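Local coordinates for transcriptional regulatory protein FIXJ (Sinorhizobium meliloti, PDB 1DCK) that switches on the nitrogen-fixation regulators nifA and fixK when its receiver domain is activated by the sensor FixL, at residues 79-84 against 102-107. The protein carries 2 engineered substitutions. Sequence-based numbering, arbitrary orientation.
Sequences IVITGH and IEKPFE
Ile102 and Ile81 pair in parallel register at the C-terminal ends of the neighbouring strands 78-82 and 100-103. The backbone of Ile102 is gripped at both ends: its N donates to Val80 O (2.8 Å), and its O accepts a bond from Thr82 N (2.8 Å, N-H...O angle 163°), a weak one from Thr82 OG1 and a CA-H...O contact from Ile81. CG1 of Ile102 packs against CG2 of Ile79 at 3.5 Å, and Ile111 and Ala114 of helix 108-119 touch the Ile102 side chain. Ile81 uses both branches. CG2 of Ile81, anti to the backbone N, lies against CD of Lys104 (4.0 Å), while its CD1 reaches CE2 of Phe106 (3.9 Å), the two side chains crossing at about a right angle. Cut back to an alanine, this position would probably leave the Phe106 ring and the aliphatic stem of Lys104 without their shared apolar neighbour. Lys104 continues the ladder by donating its N to Thr82 O, an almost straight bond (168°). With CG of Lys104 between the backbone N and the carbonyl carbon (chi1 53°), that atom sits 3.3 Å from Thr82 O, and the extended chain carries NZ toward Asp54 and Glu12, in long, weak ion pairs. Beyond the strands, ND1 of His84 makes a weak bond to Lys104 O, which lies at the edge of the imidazole in its plane; Glu103 OE2 accepts a hydrogen bond from Gly85 N. A cis peptide joins Lys104 to Pro105. Strand, helix 87-95 and strand form a beta-alpha-beta unit of the CheY-like receiver fold, whose conserved lysine, Lys104, lies beside the manganese-occupied acidic site that includes Asp54, the predicted phosphorylation site.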
loop_
_atom_site.group_PDB
_atom_site.type_symbol
_atom_site.label_atom_id
_atom_site.label_comp_id
_atom_site.label_asym_id
_atom_site.label_seq_id
_atom_site.Cartn_x
_atom_site.Cartn_y
_atom_site.Cartn_z
ATOM N N ILE A 79 -0.892 2.833 2.843
ATOM C CA ILE A 79 -1.892 2.148 3.643
ATOM C C ILE A 79 -1.206 0.790 3.849
ATOM O O ILE A 79 -0.670 0.221 2.898
ATOM C CB ILE A 79 -3.232 1.927 2.879
ATOM C CG1 ILE A 79 -3.931 3.255 2.573
ATOM C CG2 ILE A 79 -4.141 1.028 3.665
ATOM C CD1 ILE A 79 -3.945 4.199 3.740
ATOM N N VAL A 80 -1.165 0.291 5.078
ATOM C CA VAL A 80 -0.514 -1.005 5.305
ATOM C C VAL A 80 -1.554 -2.036 5.718
ATOM O O VAL A 80 -2.364 -1.781 6.591
ATOM C CB VAL A 80 0.639 -0.898 6.362
ATOM C CG1 VAL A 80 1.216 -2.276 6.688
ATOM C CG2 VAL A 80 1.752 -0.008 5.828
ATOM N N ILE A 81 -1.603 -3.152 5.002
ATOM C CA ILE A 81 -2.547 -4.223 5.319
ATOM C C ILE A 81 -1.838 -5.167 6.305
ATOM O O ILE A 81 -0.791 -5.732 5.998
ATOM C CB ILE A 81 -2.971 -4.987 4.045
ATOM C CG1 ILE A 81 -3.719 -4.040 3.094
ATOM C CG2 ILE A 81 -3.844 -6.170 4.421
ATOM C CD1 ILE A 81 -4.124 -4.672 1.741
ATOM N N THR A 82 -2.406 -5.332 7.488
ATOM C CA THR A 82 -1.778 -6.160 8.506
ATOM C C THR A 82 -2.547 -7.445 8.765
ATOM O O THR A 82 -3.760 -7.521 8.534
ATOM C CB THR A 82 -1.627 -5.357 9.822
ATOM O OG1 THR A 82 -2.922 -4.902 10.247
ATOM C CG2 THR A 82 -0.737 -4.110 9.584
ATOM N N GLY A 83 -1.815 -8.459 9.229
ATOM C CA GLY A 83 -2.423 -9.741 9.528
ATOM C C GLY A 83 -3.525 -9.666 10.568
ATOM O O GLY A 83 -3.533 -8.796 11.437
ATOM N N HIS A 84 -4.478 -10.580 10.451
ATOM C CA HIS A 84 -5.600 -10.645 11.372
ATOM C C HIS A 84 -5.132 -10.667 12.830
ATOM O O HIS A 84 -4.306 -11.504 13.216
ATOM C CB HIS A 84 -6.458 -11.880 11.081
ATOM C CG HIS A 84 -7.653 -11.999 11.973
ATOM N ND1 HIS A 84 -8.735 -11.149 11.884
ATOM C CD2 HIS A 84 -7.911 -12.832 13.012
ATOM C CE1 HIS A 84 -9.606 -11.448 12.834
ATOM N NE2 HIS A 84 -9.130 -12.465 13.532
ATOM N N ILE A 102 -4.938 -1.400 7.745
ATOM C CA ILE A 102 -6.189 -2.083 7.472
ATOM C C ILE A 102 -5.933 -3.540 7.887
ATOM O O ILE A 102 -4.929 -4.160 7.509
ATOM C CB ILE A 102 -6.578 -2.049 5.970
ATOM C CG1 ILE A 102 -6.686 -0.608 5.474
ATOM C CG2 ILE A 102 -7.914 -2.766 5.750
ATOM C CD1 ILE A 102 -7.721 0.266 6.260
ATOM N N GLU A 103 -6.827 -4.048 8.714
ATOM C CA GLU A 103 -6.754 -5.416 9.208
ATOM C C GLU A 103 -7.542 -6.305 8.254
ATOM O O GLU A 103 -8.648 -5.958 7.842
ATOM C CB GLU A 103 -7.356 -5.482 10.631
ATOM C CG GLU A 103 -6.989 -6.745 11.431
ATOM C CD GLU A 103 -7.547 -6.725 12.862
ATOM O OE1 GLU A 103 -8.012 -5.659 13.323
ATOM O OE2 GLU A 103 -7.521 -7.782 13.519
ATOM N N LYS A 104 -6.917 -7.385 7.803
ATOM C CA LYS A 104 -7.597 -8.324 6.914
ATOM C C LYS A 104 -8.217 -9.478 7.732
ATOM O O LYS A 104 -7.861 -9.663 8.893
ATOM C CB LYS A 104 -6.642 -8.857 5.844
ATOM C CG LYS A 104 -5.336 -9.474 6.323
ATOM C CD LYS A 104 -4.635 -10.079 5.109
ATOM C CE LYS A 104 -3.284 -10.688 5.433
ATOM N NZ LYS A 104 -2.629 -11.174 4.175
ATOM N N PRO A 105 -9.318 -10.078 7.232
ATOM C CA PRO A 105 -10.027 -9.766 5.982
ATOM C C PRO A 105 -10.683 -8.387 6.149
ATOM O O PRO A 105 -10.996 -7.994 7.273
ATOM C CB PRO A 105 -11.109 -10.851 5.912
ATOM C CG PRO A 105 -10.551 -11.972 6.808
ATOM C CD PRO A 105 -9.961 -11.194 7.942
ATOM N N PHE A 106 -10.908 -7.684 5.041
ATOM C CA PHE A 106 -11.518 -6.353 5.067
ATOM C C PHE A 106 -12.600 -6.217 4.016
ATOM O O PHE A 106 -12.591 -6.939 3.029
ATOM C CB PHE A 106 -10.452 -5.276 4.830
ATOM C CG PHE A 106 -9.608 -5.523 3.612
ATOM C CD1 PHE A 106 -10.092 -5.226 2.332
ATOM C CD2 PHE A 106 -8.347 -6.076 3.735
ATOM C CE1 PHE A 106 -9.332 -5.481 1.199
ATOM C CE2 PHE A 106 -7.564 -6.343 2.593
ATOM C CZ PHE A 106 -8.061 -6.042 1.329
ATOM N N GLU A 107 -13.510 -5.267 4.229
ATOM C CA GLU A 107 -14.600 -4.996 3.298
ATOM C C GLU A 107 -14.063 -4.034 2.230
ATOM O O GLU A 107 -13.349 -3.078 2.542
ATOM C CB GLU A 107 -15.762 -4.332 4.041
ATOM C CG GLU A 107 -17.113 -4.460 3.365
ATOM C CD GLU A 107 -17.838 -5.725 3.783
ATOM O OE1 GLU A 107 -18.439 -5.725 4.882
ATOM O OE2 GLU A 107 -17.795 -6.723 3.030
#